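PDB 5JS4: phiAB6 tailspike from Unidentified phage, which fragments the exopolysaccharide of Acinetobacter baumannii as the trimeric, beta-helical tailspike of a bacteriophage. Local coordinates for residues G594-H598 and G599-A603; K304-E307 and F308-N311; S202-V205 and N206-S209. One frame throughout, in Å; residues are numbered along the deposited sequence.

Interaction 1: G594-H598 and G599-A603; sequences GTYNH and GSNNA
The side-chain oxygen of N597 is gripped by two backbone amides of the turn that follows. G599 N reaches N597 OD1 at 3.0 Å, lying in the plane of its carbonyl, and S600 N adds a weak bond at 3.3 Å. The bond to G599, two residues on, makes this an Asx turn. With CG anti to the backbone N (chi1 -166°), N597 carries its amide forward over the turn, and its ND2 is left for N625 O of the second subunit. On the same side of the hairpin, S600 OG packs against N597 CG and donates to N602 OD1 at 2.7 Å.

The backbone pairing belongs to the hairpin of strands 591-597 and 602-615. N597 N donates to N602 O at 2.8 Å in a nearly straight bond (176°), and N602 N returns to N597 O. N601 N also leans on N597 O, weakly, so that N601 and N602 both face N597: a G1 bulge, with N601 in the left-handed backbone region.

On the other side of the sheet, Y596 lays its ring along the opposite strand. N602 O sits 3.7 Å above one ring face, towards the rim, while CD2 of Y596 meets A603 CB at 4.0 Å. Water 1 links Y596 OH to N601 OD1. Y596 CD1 stands over the centre of one face of the H598 imidazole, whose ND1 bonds to K588 NZ of the second subunit and whose NE2 bonds to a malonic acid, probably from the crystallisation liquor.

Interaction 2: K304-E307 and F308-N311; sequences KVSE and FYYN
S306 is the N-cap of the short helix 307-312, and Y310 in the helix's first turn lines a pocket that holds malonic acid. The two residues meet through the backbone oxygen of S306. It accepts Y310 N at 3.2 Å in the carbonyl plane, and Y309 N more weakly. The same atom lies 3.1 Å above the centre of one face of the Y310 ring, because CG of Y310 stands beside its own backbone N (chi1 -48°) and the ring folds back under the cap.

E307 comes to this ring from its edge. Bent at chi2, it brings OE2 into the ring plane, 3.6 Å from Y310 CD2, with the carboxylate turned 89° to the ring; OE1 makes a salt bridge to R283. At the far end of the tyrosine, V305 CG1 touches Y310 OH at 3.2 Å.

Y309 is flanked by S306 and K304. S306 OG lies at its ring edge, 3.3 Å from CD2, and the extended K304 chain runs past CE2, with K304 CB 3.7 Å from Y309 CD2. Water 4 then joins K304 NZ to Y309 OH, which also bonds to G294 O of the third subunit.

Backbone bonds hold the S306 carbonyl oxygen over the Y310 face, where it limits the tilt of the ring; at the edge, the E307 carboxylate, its charge shared with R283, probably interacts favourably with the slightly positive C-H groups.

Interaction 3: S202-V205 and N206-S209; sequences STVV and NNTS
N206 lies beside V205, the two side chains pointing the same way, in the loop between strands 199-202 and 218-220; one residue later this loop forms an Asx turn at N207. N206 OD1 is in van der Waals contact with V205 CG2 at 3.7 Å. The backbone of N206 takes a left-handed conformation, which helps to swing the chain round, so that N207 comes back towards S202.

N207 is buried, and both ends of its amide are used. A trans first torsion (chi1 -161°) sends the side chain across the bend, and N207 ND2 donates to S202 OG at 3.0 Å. The serine oxygen lies almost in the amide plane, and the bond is fairly straight at 164°. S202 OG in turn donates to V204 O at 2.8 Å, so the hydroxyl relays between asparagine and backbone. V204 CG2 approaches N207 ND2 to 3.6 Å, the two side chains crossing at a slant, while W218 of strand 218-220 packs against both S202 and N207.

Two residues further on, S209 closes the Asx turn: its N donates to N207 OD1 at 3.0 Å in the carbonyl plane. The S209 hydroxyl is shared between two acceptors, T216 O being one; to the other it donates on a lone pair, with S209 OG 2.7 Å from N207 OD1.

In the fold
Along the chain the order is interaction 3, interaction 2, interaction 1, each closing before the next opens. They share no strand or sheet. Residues 202-209 form a loop near the N-terminal end of the model, 304-311 start a helix on the parallel beta-helix, and 594-603 turn a hairpin in an antiparallel sheet near the C-terminal end. Centres of interactions 3 and 2 are 56 Å apart, those of 2 and 1 are 79 Å, and those of 3 and 1 are 119 Å, which reflects the elongated spike. Interactions 1 and 2 both meet neighbouring subunits and border malonic acid pockets; no other chain of the trimer touches interaction 3.

Interaction 1: G594-H598 and G599-A603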
loop_
_atom_site.group_PDB
_atom_site.type_symbol
_atom_site.label_atom_id
_atom_site.label_comp_id
_atom_site.label_asym_id
_atom_site.label_seq_id
_atom_site.Cartn_x
_atom_site.Cartn_y
_atom_site.Cartn_z
ATOM N N GLY A 594 -16.032 13.735 34.755
ATOM C CA GLY A 594 -17.476 13.848 34.792
ATOM C C GLY A 594 -18.166 12.517 34.981
ATOM O O GLY A 594 -17.620 11.454 34.676
ATOM N N THR A 595 -19.376 12.591 35.516
ATOM C CA THR A 595 -20.278 11.452 35.531
ATOM C C THR A 595 -21.704 11.972 35.411
ATOM O O THR A 595 -21.927 13.178 35.302
ATOM C CB THR A 595 -20.072 10.564 36.777
ATOM O OG1 THR A 595 -20.936 9.425 36.690
ATOM C CG2 THR A 595 -20.341 11.315 38.071
ATOM N N TYR A 596 -22.667 11.064 35.409
ATOM C CA TYR A 596 -24.064 11.450 35.287
ATOM C C TYR A 596 -24.929 10.374 35.909
ATOM O O TYR A 596 -24.664 9.180 35.746
ATOM C CB TYR A 596 -24.450 11.650 33.817
ATOM C CG TYR A 596 -25.721 12.443 33.639
ATOM C CD1 TYR A 596 -26.958 11.813 33.596
ATOM C CD2 TYR A 596 -25.685 13.827 33.529
ATOM C CE1 TYR A 596 -28.125 12.543 33.442
ATOM C CE2 TYR A 596 -26.844 14.566 33.375
ATOM C CZ TYR A 596 -28.062 13.920 33.331
ATOM O OH TYR A 596 -29.216 14.658 33.178
ATOM N N ASN A 597 -25.946 10.813 36.640
ATOM C CA ASN A 597 -26.923 9.916 37.225
ATOM C C ASN A 597 -28.189 10.013 36.395
ATOM O O ASN A 597 -28.899 11.011 36.461
ATOM C CB ASN A 597 -27.188 10.302 38.680
ATOM C CG ASN A 597 -27.926 9.223 39.440
ATOM O OD1 ASN A 597 -28.873 8.629 38.926
ATOM N ND2 ASN A 597 -27.501 8.966 40.674
ATOM N N HIS A 598 -28.447 8.984 35.593
ATOM C CA HIS A 598 -29.622 8.969 34.715
ATOM C C HIS A 598 -30.903 8.577 35.448
ATOM O O HIS A 598 -31.996 8.673 34.884
ATOM C CB HIS A 598 -29.375 8.064 33.509
ATOM C CG HIS A 598 -28.397 8.637 32.532
ATOM N ND1 HIS A 598 -27.055 8.325 32.551
ATOM C CD2 HIS A 598 -28.560 9.522 31.523
ATOM C CE1 HIS A 598 -26.438 8.980 31.587
ATOM N NE2 HIS A 598 -27.327 9.718 30.951
ATOM N N GLY A 599 -30.774 8.150 36.700
ATOM C CA GLY A 599 -31.931 7.919 37.558
ATOM C C GLY A 599 -32.581 9.225 37.983
ATOM O O GLY A 599 -33.801 9.385 37.879
ATOM N N SER A 600 -31.765 10.162 38.461
ATOM C CA SER A 600 -32.241 11.465 38.927
ATOM C C SER A 600 -31.987 12.594 37.928
ATOM O O SER A 600 -32.430 13.719 38.152
ATOM C CB SER A 600 -31.569 11.819 40.251
ATOM O OG SER A 600 -30.156 11.841 40.111
ATOM N N ASN A 601 -31.274 12.294 36.841
ATOM C CA ASN A 601 -30.911 13.281 35.819
ATOM C C ASN A 601 -30.088 14.433 36.383
ATOM O O ASN A 601 -30.437 15.608 36.254
ATOM C CB ASN A 601 -32.155 13.757 35.062
ATOM C CG ASN A 601 -32.833 12.621 34.326
ATOM O OD1 ASN A 601 -32.188 11.910 33.558
ATOM N ND2 ASN A 601 -34.123 12.425 34.572
ATOM N N ASN A 602 -28.981 14.060 37.018
ATOM C CA ASN A 602 -28.021 15.007 37.567
ATOM C C ASN A 602 -26.626 14.683 37.086
ATOM O O ASN A 602 -26.182 13.539 37.189
ATOM C CB ASN A 602 -27.977 14.937 39.092
ATOM C CG ASN A 602 -29.278 15.342 39.741
ATOM O OD1 ASN A 602 -29.907 14.539 40.418
ATOM N ND2 ASN A 602 -29.671 16.597 39.564
ATOM N N ALA A 603 -25.922 15.697 36.605
ATOM C CA ALA A 603 -24.495 15.573 36.373
ATOM C C ALA A 603 -23.764 15.403 37.700
ATOM O O ALA A 603 -24.258 15.772 38.763
ATOM C CB ALA A 603 -23.974 16.802 35.645
HETATM O O HOH W 1 -30.957 13.535 31.341
HETATM O O HOH W 2 -32.852 9.745 32.195
HETATM O O HOH W 3 -34.833 9.257 34.848
#

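Interaction 2: K304-E307 and F308-N311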
loop_
_atom_site.group_PDB
_atom_site.type_symbol
_atom_site.label_atom_id
_atom_site.label_comp_id
_atom_site.label_asym_id
_atom_site.label_seq_id
_atom_site.Cartn_x
_atom_site.Cartn_y
_atom_site.Cartn_z
ATOM N N LYS A 304 11.724 -20.192 -17.227
ATOM C CA LYS A 304 12.145 -20.641 -15.910
ATOM C C LYS A 304 13.654 -20.847 -15.932
ATOM O O LYS A 304 14.294 -20.763 -16.988
ATOM C CB LYS A 304 11.424 -21.933 -15.511
ATOM C CG LYS A 304 9.908 -21.806 -15.511
ATOM C CD LYS A 304 9.224 -23.071 -15.015
ATOM C CE LYS A 304 7.728 -23.027 -15.273
ATOM N NZ LYS A 304 7.085 -24.354 -15.061
ATOM N N VAL A 305 14.218 -21.110 -14.761
ATOM C CA VAL A 305 15.658 -21.268 -14.611
ATOM C C VAL A 305 15.991 -22.741 -14.838
ATOM O O VAL A 305 16.179 -23.510 -13.895
ATOM C CB VAL A 305 16.120 -20.752 -13.231
ATOM C CG1 VAL A 305 17.629 -20.874 -13.067
ATOM C CG2 VAL A 305 15.697 -19.297 -13.061
ATOM N N SER A 306 16.030 -23.125 -16.112
ATOM C CA SER A 306 16.302 -24.508 -16.496
ATOM C C SER A 306 16.807 -24.605 -17.934
ATOM O O SER A 306 16.503 -23.751 -18.774
ATOM C CB SER A 306 15.045 -25.369 -16.328
ATOM O OG SER A 306 14.071 -25.061 -17.311
ATOM N N GLU A 307 17.566 -25.664 -18.205
ATOM C CA GLU A 307 18.134 -25.905 -19.535
ATOM C C GLU A 307 17.058 -25.995 -20.617
ATOM O O GLU A 307 17.297 -25.609 -21.762
ATOM C CB GLU A 307 18.986 -27.181 -19.540
ATOM C CG GLU A 307 20.234 -27.114 -18.669
ATOM C CD GLU A 307 21.278 -26.129 -19.169
ATOM O OE1 GLU A 307 21.377 -25.908 -20.395
ATOM O OE2 GLU A 307 22.014 -25.576 -18.327
ATOM N N PHE A 308 15.881 -26.502 -20.250
ATOM C CA PHE A 308 14.750 -26.589 -21.171
ATOM C C PHE A 308 14.475 -25.234 -21.818
ATOM O O PHE A 308 14.311 -25.147 -23.033
ATOM C CB PHE A 308 13.494 -27.099 -20.451
ATOM C CG PHE A 308 12.266 -27.139 -21.321
ATOM C CD1 PHE A 308 12.017 -28.226 -22.146
ATOM C CD2 PHE A 308 11.356 -26.089 -21.314
ATOM C CE1 PHE A 308 10.885 -28.267 -22.945
ATOM C CE2 PHE A 308 10.226 -26.122 -22.114
ATOM C CZ PHE A 308 9.989 -27.214 -22.930
ATOM N N TYR A 309 14.439 -24.178 -21.011
ATOM C CA TYR A 309 14.144 -22.844 -21.535
ATOM C C TYR A 309 15.370 -22.193 -22.184
ATOM O O TYR A 309 15.225 -21.493 -23.187
ATOM C CB TYR A 309 13.468 -21.963 -20.464
ATOM C CG TYR A 309 12.086 -22.502 -20.134
ATOM C CD1 TYR A 309 11.025 -22.342 -21.028
ATOM C CD2 TYR A 309 11.856 -23.239 -18.974
ATOM C CE1 TYR A 309 9.773 -22.875 -20.760
ATOM C CE2 TYR A 309 10.604 -23.766 -18.694
ATOM C CZ TYR A 309 9.567 -23.586 -19.591
ATOM O OH TYR A 309 8.327 -24.125 -19.320
ATOM N N TYR A 310 16.572 -22.458 -21.667
ATOM C CA TYR A 310 17.792 -21.914 -22.286
ATOM C C TYR A 310 17.950 -22.420 -23.722
ATOM O O TYR A 310 18.384 -21.680 -24.604
ATOM C CB TYR A 310 19.070 -22.274 -21.510
ATOM C CG TYR A 310 19.041 -22.048 -20.013
ATOM C CD1 TYR A 310 18.254 -21.052 -19.437
ATOM C CD2 TYR A 310 19.841 -22.819 -19.173
ATOM C CE1 TYR A 310 18.239 -20.858 -18.065
ATOM C CE2 TYR A 310 19.832 -22.634 -17.802
ATOM C CZ TYR A 310 19.034 -21.652 -17.253
ATOM O OH TYR A 310 19.028 -21.464 -15.891
ATOM N N ASN A 311 17.611 -23.688 -23.943
ATOM C CA ASN A 311 17.722 -24.292 -25.270
ATOM C C ASN A 311 16.699 -23.753 -26.264
ATOM O O ASN A 311 16.962 -23.725 -27.464
ATOM C CB ASN A 311 17.608 -25.817 -25.180
ATOM C CG ASN A 311 18.862 -26.463 -24.625
ATOM O OD1 ASN A 311 19.946 -25.886 -24.678
ATOM N ND2 ASN A 311 18.722 -27.672 -24.099
HETATM O O HOH W 4 7.680 -25.855 -17.289
#

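Interaction 3: S202-V205 and N206-S209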
loop_
_atom_site.group_PDB
_atom_site.type_symbol
_atom_site.label_atom_id
_atom_site.label_comp_id
_atom_site.label_asym_id
_atom_site.label_seq_id
_atom_site.Cartn_x
_atom_site.Cartn_y
_atom_site.Cartn_z
ATOM N N SER A 202 16.685 -8.528 -67.716
ATOM C CA SER A 202 17.017 -7.195 -68.211
ATOM C C SER A 202 15.864 -6.232 -67.961
ATOM O O SER A 202 14.711 -6.541 -68.264
ATOM C CB SER A 202 17.335 -7.222 -69.700
ATOM O OG SER A 202 17.654 -5.914 -70.150
ATOM N N THR A 203 16.189 -5.064 -67.415
ATOM C CA THR A 203 15.195 -4.028 -67.142
ATOM C C THR A 203 15.259 -2.896 -68.167
ATOM O O THR A 203 14.513 -1.918 -68.060
ATOM C CB THR A 203 15.381 -3.448 -65.727
ATOM O OG1 THR A 203 16.684 -2.862 -65.604
ATOM C CG2 THR A 203 15.218 -4.539 -64.674
ATOM N N VAL A 204 16.139 -3.035 -69.160
ATOM C CA VAL A 204 16.315 -2.015 -70.197
ATOM C C VAL A 204 16.368 -2.633 -71.592
ATOM O O VAL A 204 16.720 -3.802 -71.758
ATOM C CB VAL A 204 17.593 -1.178 -69.963
ATOM C CG1 VAL A 204 17.497 -0.420 -68.647
ATOM C CG2 VAL A 204 18.843 -2.049 -69.986
ATOM N N VAL A 205 16.016 -1.828 -72.592
ATOM C CA VAL A 205 16.134 -2.227 -73.994
ATOM C C VAL A 205 17.602 -2.204 -74.409
ATOM O O VAL A 205 18.418 -1.542 -73.771
ATOM C CB VAL A 205 15.324 -1.302 -74.937
ATOM C CG1 VAL A 205 13.857 -1.270 -74.529
ATOM C CG2 VAL A 205 15.904 0.110 -74.971
ATOM N N ASN A 206 17.929 -2.929 -75.476
ATOM C CA ASN A 206 19.279 -2.919 -76.052
ATOM C C ASN A 206 20.379 -3.181 -75.028
ATOM O O ASN A 206 21.413 -2.515 -75.036
ATOM C CB ASN A 206 19.556 -1.579 -76.755
ATOM C CG ASN A 206 18.581 -1.282 -77.875
ATOM O OD1 ASN A 206 18.077 -0.161 -77.988
ATOM N ND2 ASN A 206 18.318 -2.273 -78.718
ATOM N N ASN A 207 20.162 -4.155 -74.148
ATOM C CA ASN A 207 21.113 -4.415 -73.072
ATOM C C ASN A 207 22.320 -5.205 -73.572
ATOM O O ASN A 207 22.186 -6.339 -74.035
ATOM C CB ASN A 207 20.425 -5.143 -71.914
ATOM C CG ASN A 207 21.198 -5.043 -70.612
ATOM O OD1 ASN A 207 22.414 -4.836 -70.602
ATOM N ND2 ASN A 207 20.492 -5.198 -69.499
ATOM N N THR A 208 23.499 -4.589 -73.486
ATOM C CA THR A 208 24.746 -5.230 -73.893
ATOM C C THR A 208 25.763 -5.265 -72.749
ATOM O O THR A 208 26.949 -5.503 -72.978
ATOM C CB THR A 208 25.362 -4.509 -75.109
ATOM O OG1 THR A 208 25.630 -3.144 -74.770
ATOM C CG2 THR A 208 24.410 -4.554 -76.298
ATOM N N SER A 209 25.295 -5.030 -71.524
ATOM C CA SER A 209 26.160 -5.030 -70.349
ATOM C C SER A 209 26.215 -6.430 -69.748
ATOM O O SER A 209 25.200 -7.120 -69.664
ATOM C CB SER A 209 25.656 -4.029 -69.307
ATOM O OG SER A 209 24.375 -4.396 -68.824
#